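Local coordinates for protein ferredoxin-thioredoxin reductase subunit A2, chloroplastic (Arabidopsis thaliana, PDB 7C2B) that probably serves as the variable subunit of ferredoxin-thioredoxin reductase, which passes electrons from reduced ferredoxin to thioredoxins in the chloroplast, at residues A36-T41 against F82-V87; Y47-V52 against G94-F99; P53-M58 against F86-E91. All coordinates share one frame; numbering follows the deposited sequence.

Contact 1 of 3, residues A36-T41 against F82-V87; sequences ARVRVT and FKVQFV
Val84 carries CG1 anti to its backbone N (chi1 -178°), and this rotation sends the methyl to meet Val38 CG2, held between the backbone N and the carbonyl carbon because CG1 of Val38 takes the place anti to the carbonyl carbon (chi1 -65°). The two methyls, Val38 CG2 and Val84 CG1, are 3.7 Å apart, a van der Waals contact. Two residues further along each segment, Val40 meets Phe86. Here Val40 CG2 lies 3.6 Å from Phe86 CZ and 3.9 Å from Phe86 CE1, so one methyl rests at the far end of the ring. The two side chains are turned at about a right angle, and the approach to the ring is oblique. All four residues are buried, and the evidence is that of apolar packing without polar bridging. The nearest backbone pair, Val38 and Val84, has its CA atoms 8.3 Å apart, too far for sheet pairing. Strand 61-67 lies between the two in the sheet order: Val38 is hydrogen-bonded to Gly62 through the backbone, and its side chain also touches Ile64. The contact therefore spans the interior of the curled antiparallel sheet, consistent with an SH3-like barrel, with Phe107 and Leu109 of strand 107-109 packing against Val38 and Leu102 of strand 94-102 against Val84.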
loop_
_atom_site.group_PDB
_atom_site.type_symbol
_atom_site.label_atom_id
_atom_site.label_comp_id
_atom_site.label_asym_id
_atom_site.label_seq_id
_atom_site.Cartn_x
_atom_site.Cartn_y
_atom_site.Cartn_z
ATOM N N ALA B 36 -13.873 -0.169 24.815
ATOM C CA ALA B 36 -12.833 -0.101 25.832
ATOM C C ALA B 36 -12.052 1.200 25.730
ATOM O O ALA B 36 -11.816 1.717 24.635
ATOM C CB ALA B 36 -11.873 -1.284 25.702
ATOM N N ARG B 37 -11.637 1.723 26.878
ATOM C CA ARG B 37 -10.787 2.903 26.906
ATOM C C ARG B 37 -9.344 2.517 26.602
ATOM O O ARG B 37 -8.843 1.500 27.089
ATOM C CB ARG B 37 -10.879 3.593 28.267
ATOM C CG ARG B 37 -12.313 3.912 28.685
ATOM C CD ARG B 37 -12.365 4.667 30.004
ATOM N NE ARG B 37 -11.498 5.839 29.975
ATOM C CZ ARG B 37 -10.483 6.042 30.811
ATOM N NH1 ARG B 37 -10.207 5.146 31.756
ATOM N NH2 ARG B 37 -9.747 7.141 30.698
ATOM N N VAL B 38 -8.675 3.343 25.788
ATOM C CA VAL B 38 -7.327 3.067 25.311
ATOM C C VAL B 38 -6.492 4.337 25.410
ATOM O O VAL B 38 -7.013 5.456 25.403
ATOM C CB VAL B 38 -7.316 2.556 23.850
ATOM C CG1 VAL B 38 -8.012 1.193 23.744
ATOM C CG2 VAL B 38 -7.967 3.564 22.925
ATOM N N ARG B 39 -5.176 4.144 25.477
ATOM C CA ARG B 39 -4.197 5.224 25.456
ATOM C C ARG B 39 -3.227 4.970 24.310
ATOM O O ARG B 39 -2.746 3.844 24.145
ATOM C CB ARG B 39 -3.438 5.296 26.791
ATOM C CG ARG B 39 -2.391 6.402 26.886
ATOM C CD ARG B 39 -1.686 6.387 28.248
ATOM N NE ARG B 39 -2.624 6.594 29.352
ATOM C CZ ARG B 39 -2.963 5.657 30.238
ATOM N NH1 ARG B 39 -2.444 4.443 30.160
ATOM N NH2 ARG B 39 -3.828 5.936 31.202
ATOM N N VAL B 40 -2.928 6.008 23.528
ATOM C CA VAL B 40 -1.968 5.854 22.441
ATOM C C VAL B 40 -0.566 5.791 23.025
ATOM O O VAL B 40 -0.175 6.643 23.834
ATOM C CB VAL B 40 -2.095 7.005 21.429
ATOM C CG1 VAL B 40 -1.010 6.904 20.363
ATOM C CG2 VAL B 40 -3.477 6.995 20.782
ATOM N N THR B 41 0.209 4.797 22.602
ATOM C CA THR B 41 1.479 4.487 23.246
ATOM C C THR B 41 2.693 4.778 22.378
ATOM O O THR B 41 3.819 4.472 22.793
ATOM C CB THR B 41 1.499 3.016 23.673
ATOM O OG1 THR B 41 1.135 2.196 22.559
ATOM C CG2 THR B 41 0.496 2.784 24.782
ATOM N N PHE B 82 -8.868 -0.515 14.201
ATOM C CA PHE B 82 -9.537 0.047 15.371
ATOM C C PHE B 82 -9.882 1.510 15.126
ATOM O O PHE B 82 -8.989 2.354 15.018
ATOM C CB PHE B 82 -8.652 -0.067 16.611
ATOM C CG PHE B 82 -8.432 -1.484 17.081
ATOM C CD1 PHE B 82 -9.314 -2.075 17.978
ATOM C CD2 PHE B 82 -7.327 -2.211 16.658
ATOM C CE1 PHE B 82 -9.112 -3.377 18.425
ATOM C CE2 PHE B 82 -7.111 -3.521 17.111
ATOM C CZ PHE B 82 -8.008 -4.103 17.994
ATOM N N LYS B 83 -11.172 1.820 15.073
ATOM C CA LYS B 83 -11.605 3.207 14.978
ATOM C C LYS B 83 -11.781 3.721 16.401
ATOM O O LYS B 83 -12.601 3.190 17.153
ATOM C CB LYS B 83 -12.895 3.325 14.170
ATOM C CG LYS B 83 -13.293 4.762 13.813
ATOM C CD LYS B 83 -14.638 4.773 13.094
ATOM C CE LYS B 83 -15.334 6.116 13.192
ATOM N NZ LYS B 83 -16.554 6.124 12.321
ATOM N N VAL B 84 -10.990 4.724 16.782
ATOM C CA VAL B 84 -10.930 5.194 18.162
ATOM C C VAL B 84 -11.462 6.618 18.225
ATOM O O VAL B 84 -11.063 7.474 17.424
ATOM C CB VAL B 84 -9.498 5.118 18.718
ATOM C CG1 VAL B 84 -9.467 5.562 20.169
ATOM C CG2 VAL B 84 -8.963 3.708 18.575
ATOM N N GLN B 85 -12.350 6.875 19.187
ATOM C CA GLN B 85 -12.907 8.207 19.388
ATOM C C GLN B 85 -12.085 8.960 20.423
ATOM O O GLN B 85 -11.834 8.448 21.519
ATOM C CB GLN B 85 -14.368 8.131 19.835
ATOM C CG GLN B 85 -14.997 9.490 20.155
ATOM C CD GLN B 85 -16.492 9.379 20.392
ATOM O OE1 GLN B 85 -17.188 8.677 19.664
ATOM N NE2 GLN B 85 -16.986 10.050 21.425
ATOM N N PHE B 86 -11.660 10.171 20.062
ATOM C CA PHE B 86 -10.921 11.061 20.942
ATOM C C PHE B 86 -11.699 12.359 21.089
ATOM O O PHE B 86 -12.462 12.742 20.204
ATOM C CB PHE B 86 -9.523 11.392 20.391
ATOM C CG PHE B 86 -8.605 10.206 20.289
ATOM C CD1 PHE B 86 -7.844 9.807 21.379
ATOM C CD2 PHE B 86 -8.478 9.508 19.095
ATOM C CE1 PHE B 86 -6.993 8.720 21.290
ATOM C CE2 PHE B 86 -7.631 8.427 18.995
ATOM C CZ PHE B 86 -6.880 8.030 20.097
ATOM N N VAL B 87 -11.503 13.028 22.217
ATOM C CA VAL B 87 -11.915 14.414 22.395
ATOM C C VAL B 87 -10.692 15.181 22.865
ATOM O O VAL B 87 -10.027 14.760 23.816
ATOM C CB VAL B 87 -13.068 14.567 23.406
ATOM C CG1 VAL B 87 -13.605 15.999 23.367
ATOM C CG2 VAL B 87 -14.191 13.581 23.104
#

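Contact 2 of 3, residues Y47-V52 against G94-F99; sequences YHVVRV and GPVKFF
His48 donates from NE2 to the carbonyl oxygen of Phe99, joining a loop to an outer strand of the SH3-like sheet. The bond from His48 NE2 to Phe99 O measures 2.6 Å and is nearly straight, with an N-H...O angle of 171°. The oxygen sits only 4° out of the imidazole plane, and the donor arrives almost along the C=O axis. Replacing His48 by alanine would probably leave the Phe99 carbonyl without this donor and set the loop free to shift at that point. Next to it, Val49 supplies two methyls. CG2 rests over one face of the Phe98 ring in a CH-pi contact, 3.7 Å from the centroid and 16° off the normal, while Val49 CG1 packs 3.9 Å from Val96 CG1. The Phe98 ring leaves CB between the backbone N and the carbonyl carbon, which carries it toward Val49, and its second torsion turns a face to the methyl. In the second shell, a type II beta turn from Val49 to Val52 shapes the loop, and the Phe98 ring also meets Phe86 and Leu57. The loop lies between strands 45-46 and 55-56, a position consistent with the RT loop of SH3 domains. At its start, Tyr47 forms backbone hydrogen bonds with the chain of another protein, and His48 packs on that chain's backbone. The turn is closed by Val52 N donating to Val49 O at 3.0 Å.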
loop_
_atom_site.group_PDB
_atom_site.type_symbol
_atom_site.label_atom_id
_atom_site.label_comp_id
_atom_site.label_asym_id
_atom_site.label_seq_id
_atom_site.Cartn_x
_atom_site.Cartn_y
_atom_site.Cartn_z
ATOM N N TYR B 47 -3.699 14.507 10.712
ATOM C CA TYR B 47 -3.844 15.731 9.943
ATOM C C TYR B 47 -5.280 16.042 9.555
ATOM O O TYR B 47 -5.516 17.068 8.914
ATOM C CB TYR B 47 -2.970 15.648 8.681
ATOM C CG TYR B 47 -1.508 15.480 9.023
ATOM C CD1 TYR B 47 -0.723 16.584 9.340
ATOM C CD2 TYR B 47 -0.919 14.226 9.065
ATOM C CE1 TYR B 47 0.608 16.446 9.674
ATOM C CE2 TYR B 47 0.414 14.081 9.403
ATOM C CZ TYR B 47 1.168 15.203 9.709
ATOM O OH TYR B 47 2.494 15.071 10.050
ATOM N N HIS B 48 -6.244 15.206 9.936
ATOM C CA HIS B 48 -7.619 15.333 9.469
ATOM C C HIS B 48 -8.559 15.981 10.482
ATOM O O HIS B 48 -9.759 16.053 10.220
ATOM C CB HIS B 48 -8.170 13.952 9.099
ATOM C CG HIS B 48 -8.252 13.020 10.269
ATOM N ND1 HIS B 48 -7.153 12.703 11.041
ATOM C CD2 HIS B 48 -9.302 12.372 10.822
ATOM C CE1 HIS B 48 -7.521 11.883 12.008
ATOM N NE2 HIS B 48 -8.821 11.672 11.902
ATOM N N VAL B 49 -8.064 16.426 11.634
ATOM C CA VAL B 49 -8.962 16.978 12.641
ATOM C C VAL B 49 -9.398 18.365 12.195
ATOM O O VAL B 49 -8.573 19.185 11.776
ATOM C CB VAL B 49 -8.284 16.994 14.020
ATOM C CG1 VAL B 49 -9.221 17.567 15.067
ATOM C CG2 VAL B 49 -7.888 15.587 14.405
ATOM N N VAL B 50 -10.706 18.621 12.246
ATOM C CA VAL B 50 -11.253 19.816 11.601
ATOM C C VAL B 50 -10.634 21.058 12.224
ATOM O O VAL B 50 -10.683 21.247 13.446
ATOM C CB VAL B 50 -12.778 19.834 11.705
ATOM C CG1 VAL B 50 -13.324 21.176 11.232
ATOM C CG2 VAL B 50 -13.374 18.683 10.897
ATOM N N ARG B 51 -10.008 21.882 11.384
ATOM C CA ARG B 51 -9.412 23.159 11.764
ATOM C C ARG B 51 -8.283 22.994 12.779
ATOM O O ARG B 51 -7.919 23.949 13.473
ATOM C CB ARG B 51 -10.482 24.133 12.289
ATOM C CG ARG B 51 -11.316 24.787 11.182
ATOM C CD ARG B 51 -12.287 25.847 11.728
ATOM N NE ARG B 51 -13.255 25.287 12.674
ATOM C CZ ARG B 51 -14.376 24.659 12.321
ATOM N NH1 ARG B 51 -14.680 24.513 11.037
ATOM N NH2 ARG B 51 -15.193 24.176 13.251
ATOM N N VAL B 52 -7.720 21.795 12.886
ATOM C CA VAL B 52 -6.491 21.588 13.647
ATOM C C VAL B 52 -5.484 20.922 12.724
ATOM O O VAL B 52 -5.545 19.700 12.537
ATOM C CB VAL B 52 -6.727 20.726 14.891
ATOM C CG1 VAL B 52 -5.580 20.910 15.886
ATOM C CG2 VAL B 52 -8.067 21.053 15.492
ATOM N N GLY B 94 -12.953 24.856 22.892
ATOM C CA GLY B 94 -13.589 23.830 23.678
ATOM C C GLY B 94 -13.270 22.449 23.144
ATOM O O GLY B 94 -12.341 22.259 22.352
ATOM N N PRO B 95 -14.049 21.456 23.557
ATOM C CA PRO B 95 -13.743 20.075 23.171
ATOM C C PRO B 95 -14.012 19.833 21.692
ATOM O O PRO B 95 -15.041 20.244 21.151
ATOM C CB PRO B 95 -14.680 19.249 24.058
ATOM C CG PRO B 95 -15.828 20.151 24.332
ATOM C CD PRO B 95 -15.269 21.551 24.378
ATOM N N VAL B 96 -13.067 19.161 21.035
ATOM C CA VAL B 96 -13.199 18.778 19.633
ATOM C C VAL B 96 -13.144 17.257 19.556
ATOM O O VAL B 96 -12.139 16.646 19.933
ATOM C CB VAL B 96 -12.112 19.422 18.758
ATOM C CG1 VAL B 96 -12.162 18.875 17.337
ATOM C CG2 VAL B 96 -12.292 20.930 18.749
ATOM N N LYS B 97 -14.229 16.654 19.084
ATOM C CA LYS B 97 -14.333 15.207 18.981
ATOM C C LYS B 97 -13.893 14.758 17.599
ATOM O O LYS B 97 -14.245 15.386 16.595
ATOM C CB LYS B 97 -15.773 14.768 19.244
ATOM C CG LYS B 97 -16.038 13.298 19.012
ATOM C CD LYS B 97 -17.157 12.812 19.921
ATOM C CE LYS B 97 -18.510 13.310 19.478
ATOM N NZ LYS B 97 -19.601 12.711 20.317
ATOM N N PHE B 98 -13.111 13.677 17.547
ATOM C CA PHE B 98 -12.671 13.142 16.267
ATOM C C PHE B 98 -12.381 11.659 16.410
ATOM O O PHE B 98 -12.316 11.117 17.515
ATOM C CB PHE B 98 -11.433 13.882 15.720
ATOM C CG PHE B 98 -10.189 13.736 16.570
ATOM C CD1 PHE B 98 -9.963 14.586 17.642
ATOM C CD2 PHE B 98 -9.230 12.767 16.276
ATOM C CE1 PHE B 98 -8.818 14.469 18.424
ATOM C CE2 PHE B 98 -8.087 12.641 17.055
ATOM C CZ PHE B 98 -7.876 13.501 18.126
ATOM N N PHE B 99 -12.213 11.010 15.266
ATOM C CA PHE B 99 -11.854 9.604 15.199
ATOM C C PHE B 99 -10.502 9.464 14.522
ATOM O O PHE B 99 -10.130 10.279 13.671
ATOM C CB PHE B 99 -12.913 8.802 14.429
ATOM C CG PHE B 99 -14.303 8.982 14.969
ATOM C CD1 PHE B 99 -14.716 8.290 16.103
ATOM C CD2 PHE B 99 -15.186 9.864 14.366
ATOM C CE1 PHE B 99 -15.989 8.462 16.616
ATOM C CE2 PHE B 99 -16.468 10.049 14.882
ATOM C CZ PHE B 99 -16.868 9.345 16.008
#

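Contact 3 of 3, residues P53-M58 against F86-E91; sequences PEVELM and FVKEIE
Phe86 meets Leu57 first: Leu57 CD1 comes to 4.3 Å from Phe86 CE2, approaching the ring obliquely. The leucine carries CG anti to its carbonyl carbon (chi1 -70°), which lets its outer methyl reach the ring although its CB does not point at the opposite segment. This is a loose apolar contact between two buried side chains. Two residues on, Lys88 returns to the side of the contact, its CD lying 4.1 Å from Val55 CG1 as the two side chains run past each other in opposite directions. The aliphatic part of the lysine thus runs alongside the valine, touching it through CD, and the bend at its last torsion (chi4 65°) turns the ammonium to a water. That water accepts from Lys88 NZ at 2.8 Å and donates to Glu56 O, also at 2.8 Å. Residues 53-58 form one arm of a small antiparallel hairpin of strands 45-46 and 55-56, paired through Val55 to Val46, and this hairpin is an excursion between the first two strands of the SH3-like sheet. The Glu56 side chain secures the end of that arm: OE2 takes Met58 N at 3.0 Å with its anti lone pair and also accepts from Leu44 N. Further on, Ile90 packs on Val96 and on Val52.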
loop_
_atom_site.group_PDB
_atom_site.type_symbol
_atom_site.label_atom_id
_atom_site.label_comp_id
_atom_site.label_asym_id
_atom_site.label_seq_id
_atom_site.Cartn_x
_atom_site.Cartn_y
_atom_site.Cartn_z
ATOM N N PRO B 53 -4.557 21.674 12.136
ATOM C CA PRO B 53 -3.701 21.101 11.088
ATOM C C PRO B 53 -2.920 19.863 11.507
ATOM O O PRO B 53 -2.694 18.988 10.665
ATOM C CB PRO B 53 -2.766 22.263 10.745
ATOM C CG PRO B 53 -3.623 23.477 10.991
ATOM C CD PRO B 53 -4.423 23.138 12.220
ATOM N N GLU B 54 -2.494 19.758 12.764
ATOM C CA GLU B 54 -1.641 18.647 13.173
ATOM C C GLU B 54 -1.895 18.358 14.641
ATOM O O GLU B 54 -1.882 19.278 15.461
ATOM C CB GLU B 54 -0.157 18.961 12.938
ATOM C CG GLU B 54 0.766 17.745 13.107
ATOM C CD GLU B 54 2.259 18.095 13.074
ATOM O OE1 GLU B 54 2.685 18.859 12.185
ATOM O OE2 GLU B 54 3.013 17.596 13.937
ATOM N N VAL B 55 -2.153 17.093 14.957
ATOM C CA VAL B 55 -2.384 16.659 16.327
ATOM C C VAL B 55 -1.435 15.509 16.623
ATOM O O VAL B 55 -1.360 14.550 15.850
ATOM C CB VAL B 55 -3.844 16.227 16.558
ATOM C CG1 VAL B 55 -4.036 15.721 17.976
ATOM C CG2 VAL B 55 -4.783 17.379 16.278
ATOM N N GLU B 56 -0.710 15.609 17.734
ATOM C CA GLU B 56 0.120 14.515 18.221
ATOM C C GLU B 56 -0.722 13.661 19.161
ATOM O O GLU B 56 -1.237 14.162 20.167
ATOM C CB GLU B 56 1.367 15.037 18.937
ATOM C CG GLU B 56 2.148 13.935 19.697
ATOM C CD GLU B 56 2.693 12.840 18.789
ATOM O OE1 GLU B 56 3.537 13.139 17.914
ATOM O OE2 GLU B 56 2.281 11.670 18.948
ATOM N N LEU B 57 -0.868 12.378 18.836
ATOM C CA LEU B 57 -1.790 11.538 19.591
ATOM C C LEU B 57 -1.142 10.829 20.772
ATOM O O LEU B 57 -1.867 10.314 21.631
ATOM C CB LEU B 57 -2.420 10.483 18.682
ATOM C CG LEU B 57 -3.414 11.057 17.667
ATOM C CD1 LEU B 57 -4.120 9.936 16.934
ATOM C CD2 LEU B 57 -4.426 11.967 18.366
ATOM N N MET B 58 0.184 10.774 20.839
ATOM C CA MET B 58 0.811 9.960 21.878
ATOM C C MET B 58 0.383 10.436 23.257
ATOM O O MET B 58 0.434 11.633 23.562
ATOM C CB MET B 58 2.330 10.003 21.768
ATOM C CG MET B 58 2.985 9.157 22.860
ATOM S SD MET B 58 4.679 8.825 22.457
ATOM C CE MET B 58 5.103 7.675 23.781
ATOM N N PHE B 86 -11.660 10.171 20.062
ATOM C CA PHE B 86 -10.921 11.061 20.942
ATOM C C PHE B 86 -11.699 12.359 21.089
ATOM O O PHE B 86 -12.462 12.742 20.204
ATOM C CB PHE B 86 -9.523 11.392 20.391
ATOM C CG PHE B 86 -8.605 10.206 20.289
ATOM C CD1 PHE B 86 -7.844 9.807 21.379
ATOM C CD2 PHE B 86 -8.478 9.508 19.095
ATOM C CE1 PHE B 86 -6.993 8.720 21.290
ATOM C CE2 PHE B 86 -7.631 8.427 18.995
ATOM C CZ PHE B 86 -6.880 8.030 20.097
ATOM N N VAL B 87 -11.503 13.028 22.217
ATOM C CA VAL B 87 -11.915 14.414 22.395
ATOM C C VAL B 87 -10.692 15.181 22.865
ATOM O O VAL B 87 -10.027 14.760 23.816
ATOM C CB VAL B 87 -13.068 14.567 23.406
ATOM C CG1 VAL B 87 -13.605 15.999 23.367
ATOM C CG2 VAL B 87 -14.191 13.581 23.104
ATOM N N LYS B 88 -10.372 16.282 22.186
ATOM C CA LYS B 88 -9.211 17.092 22.531
ATOM C C LYS B 88 -9.644 18.524 22.807
ATOM O O LYS B 88 -10.349 19.136 21.996
ATOM C CB LYS B 88 -8.158 17.078 21.422
ATOM C CG LYS B 88 -6.846 17.732 21.834
ATOM C CD LYS B 88 -6.034 18.164 20.625
ATOM C CE LYS B 88 -5.003 19.206 21.010
ATOM N NZ LYS B 88 -3.987 18.640 21.937
ATOM N N GLU B 89 -9.223 19.042 23.957
ATOM C CA GLU B 89 -9.507 20.420 24.324
ATOM C C GLU B 89 -8.646 21.360 23.495
ATOM O O GLU B 89 -7.423 21.211 23.441
ATOM C CB GLU B 89 -9.238 20.631 25.813
ATOM C CG GLU B 89 -10.464 20.476 26.694
ATOM C CD GLU B 89 -11.520 21.512 26.386
ATOM O OE1 GLU B 89 -12.678 21.119 26.124
ATOM O OE2 GLU B 89 -11.190 22.720 26.389
ATOM N N ILE B 90 -9.280 22.326 22.842
ATOM C CA ILE B 90 -8.574 23.299 22.019
ATOM C C ILE B 90 -8.868 24.689 22.561
ATOM O O ILE B 90 -10.033 25.104 22.624
ATOM C CB ILE B 90 -8.969 23.188 20.542
ATOM C CG1 ILE B 90 -8.591 21.805 20.027
ATOM C CG2 ILE B 90 -8.288 24.271 19.723
ATOM C CD1 ILE B 90 -8.955 21.613 18.621
ATOM N N GLU B 91 -7.811 25.398 22.952
ATOM C CA GLU B 91 -7.951 26.732 23.517
ATOM C C GLU B 91 -8.674 27.648 22.542
ATOM O O GLU B 91 -8.310 27.736 21.366
ATOM C CB GLU B 91 -6.574 27.300 23.858
ATOM C CG GLU B 91 -5.860 26.564 24.983
ATOM C CD GLU B 91 -5.864 27.346 26.280
ATOM O OE1 GLU B 91 -6.948 27.497 26.883
ATOM O OE2 GLU B 91 -4.781 27.813 26.694
HETATM O O HOH W 1 -2.291 16.522 21.329
#

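How the contacts relate
Strand 82-90 is common to contacts 1 and 3, which share Phe86 and Val87 and have centres about 12 Å apart. The same Phe86 ring serves both contacts, and the two first segments touch directly, Val40 CB lying 3.3 Å from Leu57 O. Contact 2 is centred about 7 Å from contact 3 and about 14 Å from contact 1. Its strand 94-102 pairs with 82-90 through probable hydrogen bonds, Phe86 N to Phe98 O at 2.8 Å and Val96 N to Lys88 O at 2.9 Å. Contact 1 is nearest the chain's centre; contact 2 alone of the three reaches another protein chain.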